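Local coordinates for lasso peptide isopeptidase AtxE2 (Asticcacaulis excentricus, PDB 5TXE), which hydrolyses the isopeptide bond of the lasso peptides astexin-2 and astexin-3, recognising mainly their knotted loop and turning them into linear peptides, at residues Arg45-Gly50 with Val74-Pro79; Ile49-Ala54 with Ser124-Thr129; Glu107-Thr112 with Leu128-Arg133. The protein carries 1 engineered substitution. All coordinates share one frame; numbering follows the deposited sequence.

Contact 1 (Arg45-Gly50 with Val74-Pro79)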
ATOM      1  N   ARG A  45     -10.059  13.471   5.942  1.00 24.63           N
ATOM      2  CA  ARG A  45      -9.391  14.000   7.124  1.00 28.08           C
ATOM      3  C   ARG A  45      -9.068  12.965   8.213  1.00 28.19           C
ATOM      4  O   ARG A  45      -8.532  13.336   9.245  1.00 25.95           O
ATOM      5  CB  ARG A  45     -10.267  15.082   7.736  1.00 31.80           C
ATOM      6  CG  ARG A  45     -10.400  16.347   6.899  1.00 33.79           C
ATOM      7  CD  ARG A  45     -11.375  17.306   7.568  1.00 31.57           C
ATOM      8  NE  ARG A  45     -11.327  18.638   6.997  1.00 32.10           N
ATOM      9  CZ  ARG A  45     -11.981  19.007   5.921  1.00 35.72           C
ATOM     10  NH1 ARG A  45     -12.731  18.141   5.254  1.00 38.57           N
ATOM     11  NH2 ARG A  45     -11.892  20.256   5.507  1.00 38.31           N
ATOM     12  N   LEU A  46      -9.441  11.702   8.037  1.00 27.86           N
ATOM     13  CA  LEU A  46      -9.080  10.660   9.075  1.00 27.25           C
ATOM     14  C   LEU A  46      -7.593  10.448   9.080  1.00 26.98           C
ATOM     15  O   LEU A  46      -6.995  10.117   8.040  1.00 27.81           O
ATOM     16  CB  LEU A  46      -9.808   9.351   8.823  1.00 27.41           C
ATOM     17  CG  LEU A  46     -11.337   9.404   8.996  1.00 29.94           C
ATOM     18  CD1 LEU A  46     -12.022   8.109   8.587  1.00 31.76           C
ATOM     19  CD2 LEU A  46     -11.710   9.729  10.430  1.00 32.04           C
ATOM     20  N   ALA A  47      -6.971  10.695  10.232  1.00 24.23           N
ATOM     21  CA  ALA A  47      -5.541  10.631  10.372  1.00 26.35           C
ATOM     22  C   ALA A  47      -5.038   9.213  10.225  1.00 26.35           C
ATOM     23  O   ALA A  47      -5.843   8.272  10.259  1.00 28.47           O
ATOM     24  CB  ALA A  47      -5.149  11.161  11.726  1.00 30.11           C
ATOM     25  N   ASP A  48      -3.735   9.094   9.986  1.00 26.71           N
ATOM     26  CA  ASP A  48      -3.080   7.814   9.766  1.00 28.09           C
ATOM     27  C   ASP A  48      -1.708   7.801  10.469  1.00 28.94           C
ATOM     28  O   ASP A  48      -1.199   8.840  10.921  1.00 24.86           O
ATOM     29  CB  ASP A  48      -2.936   7.505   8.262  1.00 31.53           C
ATOM     30  CG  ASP A  48      -3.074   5.959   7.932  1.00 38.12           C
ATOM     31  OD1 ASP A  48      -3.222   5.070   8.856  1.00 35.70           O
ATOM     32  OD2 ASP A  48      -3.002   5.623   6.716  1.00 38.05           O
ATOM     33  N   ILE A  49      -1.161   6.601  10.604  1.00 27.36           N
ATOM     34  CA  ILE A  49       0.141   6.372  11.201  1.00 27.10           C
ATOM     35  C   ILE A  49       0.930   5.464  10.294  1.00 26.78           C
ATOM     36  O   ILE A  49       0.480   4.353   9.982  1.00 30.87           O
ATOM     37  CB  ILE A  49      -0.018   5.658  12.558  1.00 29.57           C
ATOM     38  CG1 ILE A  49      -0.762   6.552  13.538  1.00 30.24           C
ATOM     39  CG2 ILE A  49       1.338   5.291  13.114  1.00 32.61           C
ATOM     40  CD1 ILE A  49      -1.321   5.818  14.748  1.00 30.61           C
ATOM     41  N   GLY A  50       2.055   5.948   9.792  1.00 26.04           N
ATOM     42  CA  GLY A  50       2.896   5.159   8.858  1.00 29.34           C
ATOM     43  C   GLY A  50       2.401   5.163   7.407  1.00 31.15           C
ATOM     44  O   GLY A  50       1.432   5.807   7.068  1.00 31.43           O
ATOM     45  N   VAL A  74       2.156  10.774  13.243  1.00 30.08           N
ATOM     46  CA  VAL A  74       0.747  10.905  12.830  1.00 28.71           C
ATOM     47  C   VAL A  74       0.664  11.877  11.676  1.00 27.70           C
ATOM     48  O   VAL A  74       1.351  12.882  11.661  1.00 27.36           O
ATOM     49  CB  VAL A  74      -0.197  11.398  13.966  1.00 30.36           C
ATOM     50  CG1 VAL A  74      -1.608  11.558  13.435  1.00 28.43           C
ATOM     51  CG2 VAL A  74      -0.273  10.369  15.100  1.00 33.55           C
ATOM     52  N   ARG A  75      -0.127  11.515  10.684  1.00 25.82           N
ATOM     53  CA  ARG A  75      -0.305  12.325   9.508  1.00 27.93           C
ATOM     54  C   ARG A  75      -1.778  12.611   9.412  1.00 25.75           C
ATOM     55  O   ARG A  75      -2.628  11.711   9.530  1.00 29.41           O
ATOM     56  CB  ARG A  75       0.095  11.544   8.253  1.00 27.86           C
ATOM     57  CG  ARG A  75      -0.183  12.301   6.968  1.00 28.97           C
ATOM     58  CD  ARG A  75       0.251  11.514   5.731  1.00 31.11           C
ATOM     59  NE  ARG A  75      -0.510  10.292   5.540  1.00 32.82           N
ATOM     60  CZ  ARG A  75      -1.766  10.229   5.131  1.00 37.72           C
ATOM     61  NH1 ARG A  75      -2.460  11.313   4.813  1.00 39.24           N
ATOM     62  NH2 ARG A  75      -2.340   9.046   5.019  1.00 47.53           N
ATOM     63  N   GLN A  76      -2.081  13.865   9.174  1.00 25.53           N
ATOM     64  CA  GLN A  76      -3.442  14.246   8.961  1.00 28.59           C
ATOM     65  C   GLN A  76      -3.619  15.239   7.805  1.00 27.64           C
ATOM     66  O   GLN A  76      -3.013  16.298   7.742  1.00 27.15           O
ATOM     67  CB  GLN A  76      -4.032  14.823  10.222  1.00 33.39           C
ATOM     68  CG  GLN A  76      -5.557  14.962  10.086  1.00 41.24           C
ATOM     69  CD  GLN A  76      -6.262  15.062  11.401  1.00 44.79           C
ATOM     70  OE1 GLN A  76      -5.681  14.867  12.482  1.00 52.19           O
ATOM     71  NE2 GLN A  76      -7.514  15.374  11.326  1.00 47.95           N
ATOM     72  N   ALA A  77      -4.521  14.890   6.914  1.00 27.84           N
ATOM     73  CA  ALA A  77      -4.661  15.613   5.650  1.00 28.08           C
ATOM     74  C   ALA A  77      -5.672  16.728   5.778  1.00 27.74           C
ATOM     75  O   ALA A  77      -6.739  16.549   6.387  1.00 26.75           O
ATOM     76  CB  ALA A  77      -5.093  14.631   4.550  1.00 28.06           C
ATOM     77  N   ASP A  78      -5.370  17.848   5.130  1.00 27.94           N
ATOM     78  CA  ASP A  78      -6.261  19.001   5.129  1.00 28.64           C
ATOM     79  C   ASP A  78      -6.467  19.425   3.698  1.00 26.24           C
ATOM     80  O   ASP A  78      -5.551  19.958   3.085  1.00 23.02           O
ATOM     81  CB  ASP A  78      -5.660  20.156   5.931  1.00 31.58           C
ATOM     82  CG  ASP A  78      -6.584  21.412   5.946  1.00 35.62           C
ATOM     83  OD1 ASP A  78      -7.635  21.462   5.249  1.00 33.30           O
ATOM     84  OD2 ASP A  78      -6.266  22.363   6.690  1.00 42.83           O
ATOM     85  N   PRO A  79      -7.670  19.206   3.163  1.00 26.35           N
ATOM     86  CA  PRO A  79      -7.943  19.449   1.752  1.00 27.98           C
ATOM     87  C   PRO A  79      -8.191  20.916   1.417  1.00 28.23           C
ATOM     88  O   PRO A  79      -8.097  21.291   0.260  1.00 24.63           O
ATOM     89  CB  PRO A  79      -9.172  18.597   1.476  1.00 27.88           C
ATOM     90  CG  PRO A  79      -9.851  18.495   2.785  1.00 26.22           C
ATOM     91  CD  PRO A  79      -8.791  18.551   3.841  1.00 25.73           C
TER
HETATM   92  O   HOH W   1      -9.982  21.796   6.658  1.00 41.92           O
HETATM   93  O   HOH W   2      -5.909  12.543   6.803  1.00 27.86           O
HETATM   94  O   HOH W   3      -0.952   6.627   5.398  1.00 36.26           O
HETATM   95  O   HOH W   4       0.863   8.568   7.564  1.00 32.73           O
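The side chains of R45 and P79 cross at about a right angle, with P79 CG over one face of the R45 guanidinium. This carbon sits 3.6 Å above the plane, offset toward the rim. The chain of R45 is extended from CG to NE, which carries the group as far as P79. At the guanidinium edge a water lies in plane and links R45 NH2 to D78 OD1. D78 OD1 also takes the backbone N of V80, and R45 NH1 is held by E41 O.

At the other end D48 meets R75. The R75 chain bends at chi3 (65°) and brings NH2 to 3.6 Å from D48 CB. Carboxylate and guanidinium planes are 76° apart, and the salt bridge from D48 OD2 to R75 NH2 is long, 3.9 Å. A second water, at the edge of the R75 guanidinium, joins D48 OD2, R75 NH2 and G50 O. R75 NH1 is taken by N84. A47 CB packs on V74 CG1 at 4.0 Å.

D48 and R75 form an antiparallel hydrogen-bonded pair: D48 N to R75 O and R75 N to D48 O are both 2.9 Å. This adds the two-residue strand 48-49 to an antiparallel sheet, away from the annotated sites. Strand 83-92 pairs with 69-78 in that sheet, and P79 touches L647 of helix 643-662.

Contact 2 (Ile49-Ala54 with Ser124-Thr129)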
ATOM      1  N   ILE A  49      -1.161   6.601  10.604  1.00 27.36           N
ATOM      2  CA  ILE A  49       0.141   6.372  11.201  1.00 27.10           C
ATOM      3  C   ILE A  49       0.930   5.464  10.294  1.00 26.78           C
ATOM      4  O   ILE A  49       0.480   4.353   9.982  1.00 30.87           O
ATOM      5  CB  ILE A  49      -0.018   5.658  12.558  1.00 29.57           C
ATOM      6  CG1 ILE A  49      -0.762   6.552  13.538  1.00 30.24           C
ATOM      7  CG2 ILE A  49       1.338   5.291  13.114  1.00 32.61           C
ATOM      8  CD1 ILE A  49      -1.321   5.818  14.748  1.00 30.61           C
ATOM      9  N   GLY A  50       2.055   5.948   9.792  1.00 26.04           N
ATOM     10  CA  GLY A  50       2.896   5.159   8.858  1.00 29.34           C
ATOM     11  C   GLY A  50       2.401   5.163   7.407  1.00 31.15           C
ATOM     12  O   GLY A  50       1.432   5.807   7.068  1.00 31.43           O
ATOM     13  N   THR A  51       3.073   4.416   6.547  1.00 29.66           N
ATOM     14  CA  THR A  51       2.750   4.412   5.126  1.00 27.42           C
ATOM     15  C   THR A  51       1.351   3.884   4.901  1.00 29.92           C
ATOM     16  O   THR A  51       0.768   3.127   5.726  1.00 30.86           O
ATOM     17  CB  THR A  51       3.850   3.627   4.311  1.00 29.16           C
ATOM     18  OG1 THR A  51       3.713   3.825   2.917  1.00 27.22           O
ATOM     19  CG2 THR A  51       3.839   2.142   4.594  1.00 26.95           C
ATOM     20  N   MET A  52       0.843   4.229   3.739  1.00 28.50           N
ATOM     21  CA  MET A  52      -0.524   3.947   3.392  1.00 30.14           C
ATOM     22  C   MET A  52      -0.897   2.498   3.598  1.00 26.84           C
ATOM     23  O   MET A  52      -1.895   2.210   4.216  1.00 27.52           O
ATOM     24  CB  MET A  52      -0.801   4.294   1.932  1.00 32.80           C
ATOM     25  CG  MET A  52      -0.680   5.794   1.685  1.00 46.14           C
ATOM     26  SD  MET A  52      -1.258   6.268   0.024  1.00 53.74           S
ATOM     27  CE  MET A  52      -2.543   5.017  -0.233  1.00 38.03           C
ATOM     28  N   SER A  53      -0.100   1.607   3.058  1.00 27.30           N
ATOM     29  CA  SER A  53      -0.407   0.205   3.097  1.00 32.57           C
ATOM     30  C   SER A  53       0.580  -0.457   4.014  1.00 30.02           C
ATOM     31  O   SER A  53       1.705  -0.662   3.651  1.00 38.45           O
ATOM     32  CB  SER A  53      -0.317  -0.392   1.693  1.00 34.17           C
ATOM     33  OG  SER A  53      -0.404  -1.798   1.767  1.00 40.34           O
ATOM     34  N   ALA A  54       0.155  -0.775   5.222  1.00 32.27           N
ATOM     35  CA  ALA A  54       1.059  -1.254   6.233  1.00 32.89           C
ATOM     36  C   ALA A  54       0.747  -2.685   6.579  1.00 33.36           C
ATOM     37  O   ALA A  54      -0.397  -3.090   6.562  1.00 30.11           O
ATOM     38  CB  ALA A  54       0.905  -0.421   7.472  1.00 34.50           C
ATOM     39  N   SER A 124       6.131   5.852  -5.965  1.00 26.55           N
ATOM     40  CA  SER A 124       4.812   5.282  -6.093  1.00 25.89           C
ATOM     41  C   SER A 124       3.819   6.376  -5.703  1.00 23.90           C
ATOM     42  O   SER A 124       2.712   6.389  -6.177  1.00 24.27           O
ATOM     43  CB  SER A 124       4.679   4.072  -5.187  1.00 25.54           C
ATOM     44  OG  SER A 124       4.653   4.534  -3.833  1.00 26.95           O
ATOM     45  N   GLY A 125       4.251   7.275  -4.810  1.00 24.61           N
ATOM     46  CA  GLY A 125       3.404   8.296  -4.200  1.00 23.71           C
ATOM     47  C   GLY A 125       3.087   8.044  -2.733  1.00 22.28           C
ATOM     48  O   GLY A 125       2.521   8.909  -2.035  1.00 21.12           O
ATOM     49  N   ALA A 126       3.405   6.849  -2.267  1.00 21.38           N
ATOM     50  CA  ALA A 126       3.200   6.530  -0.872  1.00 21.32           C
ATOM     51  C   ALA A 126       4.256   7.261  -0.025  1.00 23.00           C
ATOM     52  O   ALA A 126       5.387   7.432  -0.441  1.00 22.98           O
ATOM     53  CB  ALA A 126       3.370   5.041  -0.673  1.00 23.31           C
ATOM     54  N   ASN A 127       3.875   7.635   1.181  1.00 23.44           N
ATOM     55  CA  ASN A 127       4.816   8.184   2.163  1.00 26.05           C
ATOM     56  C   ASN A 127       5.719   7.175   2.823  1.00 22.50           C
ATOM     57  O   ASN A 127       5.335   6.024   3.120  1.00 26.94           O
ATOM     58  CB  ASN A 127       4.029   8.959   3.241  1.00 29.62           C
ATOM     59  CG  ASN A 127       2.982   8.104   3.955  1.00 30.11           C
ATOM     60  OD1 ASN A 127       2.228   7.312   3.343  1.00 33.22           O
ATOM     61  ND2 ASN A 127       2.927   8.267   5.249  1.00 35.63           N
ATOM     62  N   LEU A 128       6.927   7.607   3.080  1.00 22.95           N
ATOM     63  CA  LEU A 128       7.901   6.796   3.834  1.00 23.47           C
ATOM     64  C   LEU A 128       7.454   6.687   5.259  1.00 22.82           C
ATOM     65  O   LEU A 128       7.059   7.682   5.852  1.00 25.09           O
ATOM     66  CB  LEU A 128       9.235   7.501   3.868  1.00 25.04           C
ATOM     67  CG  LEU A 128      10.424   6.757   4.495  1.00 26.36           C
ATOM     68  CD1 LEU A 128      10.819   5.530   3.673  1.00 26.73           C
ATOM     69  CD2 LEU A 128      11.612   7.693   4.630  1.00 23.41           C
ATOM     70  N   THR A 129       7.454   5.477   5.788  1.00 22.71           N
ATOM     71  CA  THR A 129       7.210   5.238   7.192  1.00 22.70           C
ATOM     72  C   THR A 129       8.383   5.810   7.999  1.00 23.86           C
ATOM     73  O   THR A 129       9.549   5.516   7.729  1.00 21.97           O
ATOM     74  CB  THR A 129       7.080   3.746   7.481  1.00 23.38           C
ATOM     75  OG1 THR A 129       5.895   3.259   6.889  1.00 24.71           O
ATOM     76  CG2 THR A 129       6.908   3.496   8.993  1.00 27.24           C
TER
HETATM   77  O   HOH W   4       0.863   8.568   7.564  1.00 32.73           O
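T51 and N127 join two irregular loops of this serine hydrolase, which belongs to the prolyl oligopeptidase family. An ST turn shapes the second loop: S124 OG accepts from A126 N. S124 OG also bonds the backbone of the bound lasso peptide, and A126 packs on an apolar side chain of that peptide. The A126 side chain lies about 8 Å from that of H638, the inferred charge-relay histidine.

T51 OG1 donates a hydrogen bond to N127 O at 2.7 Å, in the carbonyl plane. T51 N donates to T129 OG1 at 3.1 Å. The two threonines therefore grip each other's loops in opposite senses, one by a hydroxyl donor and one by a hydroxyl acceptor. With chi1 at 58°, the amide end of N127 comes over to segment 49-54, where ND2 bonds weakly to G50 O.

The T51 and T129 side chains pack across each other at about a right angle, and T51 CG2 lies 3.3 Å from T129 OG1. A126 CB approaches T51 OG1. M52 CG is 3.7 Å from N127 OD1; these two side chains cross obliquely.

One water donates to G50 O at 2.9 Å and accepts a weak bond from N127 ND2.

Contact 3 (Glu107-Thr112 with Leu128-Arg133)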
ATOM      1  N   GLU A 107       7.312  18.165   5.294  1.00 24.48           N
ATOM      2  CA  GLU A 107       6.690  17.890   4.025  1.00 24.44           C
ATOM      3  C   GLU A 107       6.463  16.379   3.840  1.00 27.04           C
ATOM      4  O   GLU A 107       7.141  15.551   4.466  1.00 25.89           O
ATOM      5  CB  GLU A 107       7.593  18.373   2.911  1.00 26.16           C
ATOM      6  CG  GLU A 107       7.644  19.878   2.722  1.00 29.72           C
ATOM      7  CD  GLU A 107       8.699  20.323   1.697  1.00 38.46           C
ATOM      8  OE1 GLU A 107       9.648  19.602   1.377  1.00 36.38           O
ATOM      9  OE2 GLU A 107       8.620  21.459   1.199  1.00 48.64           O
ATOM     10  N   TYR A 108       5.564  16.034   2.916  1.00 26.42           N
ATOM     11  CA  TYR A 108       5.267  14.654   2.587  1.00 24.48           C
ATOM     12  C   TYR A 108       6.497  14.078   1.950  1.00 24.18           C
ATOM     13  O   TYR A 108       6.912  14.507   0.912  1.00 25.86           O
ATOM     14  CB  TYR A 108       4.059  14.585   1.674  1.00 24.11           C
ATOM     15  CG  TYR A 108       3.453  13.239   1.394  1.00 22.29           C
ATOM     16  CD1 TYR A 108       4.026  12.394   0.462  1.00 23.46           C
ATOM     17  CD2 TYR A 108       2.254  12.874   1.948  1.00 22.20           C
ATOM     18  CE1 TYR A 108       3.445  11.201   0.123  1.00 25.69           C
ATOM     19  CE2 TYR A 108       1.649  11.644   1.627  1.00 22.68           C
ATOM     20  CZ  TYR A 108       2.246  10.806   0.725  1.00 25.96           C
ATOM     21  OH  TYR A 108       1.716   9.570   0.362  1.00 26.93           O
ATOM     22  N   LEU A 109       7.087  13.103   2.636  1.00 23.89           N
ATOM     23  CA  LEU A 109       8.347  12.490   2.245  1.00 25.59           C
ATOM     24  C   LEU A 109       8.070  11.174   1.503  1.00 22.92           C
ATOM     25  O   LEU A 109       7.557  10.209   2.070  1.00 21.18           O
ATOM     26  CB  LEU A 109       9.207  12.263   3.482  1.00 25.41           C
ATOM     27  CG  LEU A 109      10.700  12.098   3.302  1.00 27.67           C
ATOM     28  CD1 LEU A 109      11.377  11.942   4.646  1.00 29.76           C
ATOM     29  CD2 LEU A 109      11.072  10.914   2.435  1.00 32.15           C
ATOM     30  N   PHE A 110       8.384  11.145   0.219  1.00 22.97           N
ATOM     31  CA  PHE A 110       8.035  10.000  -0.583  1.00 24.49           C
ATOM     32  C   PHE A 110       8.905   8.777  -0.248  1.00 24.83           C
ATOM     33  O   PHE A 110      10.100   8.902  -0.063  1.00 24.93           O
ATOM     34  CB  PHE A 110       8.184  10.317  -2.062  1.00 23.50           C
ATOM     35  CG  PHE A 110       7.135  11.250  -2.572  1.00 23.14           C
ATOM     36  CD1 PHE A 110       5.805  10.891  -2.575  1.00 24.41           C
ATOM     37  CD2 PHE A 110       7.489  12.517  -3.062  1.00 26.62           C
ATOM     38  CE1 PHE A 110       4.805  11.760  -3.017  1.00 23.14           C
ATOM     39  CE2 PHE A 110       6.509  13.395  -3.509  1.00 26.80           C
ATOM     40  CZ  PHE A 110       5.163  13.006  -3.469  1.00 25.69           C
ATOM     41  N   TRP A 111       8.296   7.608  -0.264  1.00 22.68           N
ATOM     42  CA  TRP A 111       9.044   6.370  -0.208  1.00 24.76           C
ATOM     43  C   TRP A 111       9.629   6.117  -1.571  1.00 23.97           C
ATOM     44  O   TRP A 111       8.887   5.986  -2.528  1.00 26.08           O
ATOM     45  CB  TRP A 111       8.070   5.241   0.161  1.00 26.07           C
ATOM     46  CG  TRP A 111       8.695   3.906   0.490  1.00 29.41           C
ATOM     47  CD1 TRP A 111      10.016   3.544   0.385  1.00 31.45           C
ATOM     48  CD2 TRP A 111       7.997   2.747   0.969  1.00 31.64           C
ATOM     49  NE1 TRP A 111      10.162   2.229   0.765  1.00 29.02           N
ATOM     50  CE2 TRP A 111       8.940   1.727   1.125  1.00 31.47           C
ATOM     51  CE3 TRP A 111       6.653   2.479   1.276  1.00 30.45           C
ATOM     52  CZ2 TRP A 111       8.602   0.478   1.653  1.00 32.47           C
ATOM     53  CZ3 TRP A 111       6.309   1.226   1.745  1.00 31.92           C
ATOM     54  CH2 TRP A 111       7.286   0.241   1.931  1.00 30.82           C
ATOM     55  N   THR A 112      10.947   6.094  -1.697  1.00 25.74           N
ATOM     56  CA  THR A 112      11.575   5.813  -2.976  1.00 27.51           C
ATOM     57  C   THR A 112      12.576   4.721  -2.797  1.00 28.89           C
ATOM     58  O   THR A 112      13.115   4.547  -1.717  1.00 29.21           O
ATOM     59  CB  THR A 112      12.334   7.046  -3.599  1.00 33.25           C
ATOM     60  OG1 THR A 112      13.349   7.544  -2.724  1.00 33.07           O
ATOM     61  CG2 THR A 112      11.359   8.158  -3.937  1.00 34.81           C
ATOM     62  N   LEU A 128       6.927   7.607   3.080  1.00 22.95           N
ATOM     63  CA  LEU A 128       7.901   6.796   3.834  1.00 23.47           C
ATOM     64  C   LEU A 128       7.454   6.687   5.259  1.00 22.82           C
ATOM     65  O   LEU A 128       7.059   7.682   5.852  1.00 25.09           O
ATOM     66  CB  LEU A 128       9.235   7.501   3.868  1.00 25.04           C
ATOM     67  CG  LEU A 128      10.424   6.757   4.495  1.00 26.36           C
ATOM     68  CD1 LEU A 128      10.819   5.530   3.673  1.00 26.73           C
ATOM     69  CD2 LEU A 128      11.612   7.693   4.630  1.00 23.41           C
ATOM     70  N   THR A 129       7.454   5.477   5.788  1.00 22.71           N
ATOM     71  CA  THR A 129       7.210   5.238   7.192  1.00 22.70           C
ATOM     72  C   THR A 129       8.383   5.810   7.999  1.00 23.86           C
ATOM     73  O   THR A 129       9.549   5.516   7.729  1.00 21.97           O
ATOM     74  CB  THR A 129       7.080   3.746   7.481  1.00 23.38           C
ATOM     75  OG1 THR A 129       5.895   3.259   6.889  1.00 24.71           O
ATOM     76  CG2 THR A 129       6.908   3.496   8.993  1.00 27.24           C
ATOM     77  N   ILE A 130       8.080   6.661   8.967  1.00 24.91           N
ATOM     78  CA  ILE A 130       9.148   7.318   9.726  1.00 25.37           C
ATOM     79  C   ILE A 130       9.239   6.575  11.074  1.00 28.52           C
ATOM     80  O   ILE A 130       8.303   6.638  11.924  1.00 28.66           O
ATOM     81  CB  ILE A 130       8.835   8.807   9.975  1.00 26.99           C
ATOM     82  CG1 ILE A 130       8.618   9.565   8.653  1.00 26.46           C
ATOM     83  CG2 ILE A 130       9.928   9.459  10.842  1.00 30.07           C
ATOM     84  CD1 ILE A 130       9.857   9.573   7.768  1.00 29.23           C
ATOM     85  N   GLN A 131      10.369   5.921  11.253  1.00 27.84           N
ATOM     86  CA  GLN A 131      10.665   5.249  12.501  1.00 35.32           C
ATOM     87  C   GLN A 131      11.589   6.091  13.369  1.00 28.35           C
ATOM     88  O   GLN A 131      12.702   6.365  12.986  1.00 29.06           O
ATOM     89  CB  GLN A 131      11.309   3.878  12.280  1.00 40.59           C
ATOM     90  CG  GLN A 131      11.005   3.009  13.516  1.00 45.11           C
ATOM     91  CD  GLN A 131      11.557   1.573  13.484  1.00 46.36           C
ATOM     92  OE1 GLN A 131      12.453   1.205  12.683  1.00 40.87           O
ATOM     93  NE2 GLN A 131      11.011   0.751  14.381  1.00 51.58           N
ATOM     94  N   PRO A 132      11.097   6.537  14.497  1.00 26.79           N
ATOM     95  CA  PRO A 132      11.913   7.315  15.399  1.00 31.36           C
ATOM     96  C   PRO A 132      12.932   6.480  16.138  1.00 35.86           C
ATOM     97  O   PRO A 132      12.584   5.405  16.623  1.00 40.56           O
ATOM     98  CB  PRO A 132      10.921   7.851  16.429  1.00 30.83           C
ATOM     99  CG  PRO A 132       9.627   7.259  16.127  1.00 31.03           C
ATOM    100  CD  PRO A 132       9.728   6.336  14.973  1.00 27.79           C
ATOM    101  N   ARG A 133      14.150   6.997  16.250  1.00 31.91           N
ATOM    102  CA  ARG A 133      15.237   6.334  16.955  1.00 31.87           C
ATOM    103  C   ARG A 133      15.390   6.942  18.311  1.00 30.81           C
ATOM    104  O   ARG A 133      15.650   8.156  18.420  1.00 30.77           O
ATOM    105  CB  ARG A 133      16.515   6.506  16.180  1.00 32.18           C
ATOM    106  CG  ARG A 133      16.385   6.148  14.694  1.00 39.85           C
ATOM    107  CD  ARG A 133      16.110   4.690  14.715  1.00 44.10           C
ATOM    108  NE  ARG A 133      15.450   3.944  13.631  1.00 59.39           N
ATOM    109  CZ  ARG A 133      15.918   3.738  12.421  1.00 50.74           C
ATOM    110  NH1 ARG A 133      16.990   4.364  12.000  1.00 62.03           N
ATOM    111  NH2 ARG A 133      15.252   2.975  11.599  1.00 53.58           N
TER
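The indole of W111 meets L128 CD1 obliquely, with W111 CD1 3.9 Å from L128 CD1. The two side chains cross at about a right angle. W111 CG stands anti to its backbone N (chi1 -170°), which brings the five-membered ring near the leucine. W111 also touches T51. The ring of Y108 has F110 CD1 at its edge, in plane. F110 itself turns away from 128-133 and meets H637 and W641 edge-to-face.

The leucines carry the rest. L109 and L128 lie side by side and point the same way, with L109 CD2 3.9 Å from L128 CD2. I130 comes in from further along the chain, its CD1 4.2 Å from L109 CD1. Its side chain also touches M88 of strand 83-92 and Y143 of strand 140-147.

One backbone hydrogen bond joins the segments. L128 N donates to L109 O at 2.9 Å, nearly straight at 175° and close to the line of the C=O bond. W111 and A126 add a backbone hydrogen bond just outside segment 128-133.

The contact is therefore apolar side-chain packing with one nearly straight backbone hydrogen bond. It contains no charged pair between the segments. Apolar packing of L109, W111 and L128 probably supplies most of the hold, and the backbone bond sets how the two loop parts lie. The same W111 packs on an apolar side chain of the bound peptide.

Overall arrangement
From the N terminus, the chain runs through 45-50 and returns at 74-79, where contact 1 closes the first loop. Contact 2 starts from the same stretch, sharing I49 and G50, but closes a much longer loop at 124-129. Contact 1 thus shares the start of the contact 2 loop. Contact 3 opens within that loop at 107-112 and ends on the same stretch, sharing L128 and T129. Contacts 2 and 3 also touch directly through G125 with Y108 and A126 with W111. Contact 1 holds 45-50 to strand 69-78. Contacts 2 and 3 bring in the long loop between strands 100-104 and 133-134, and both touch the bound peptide.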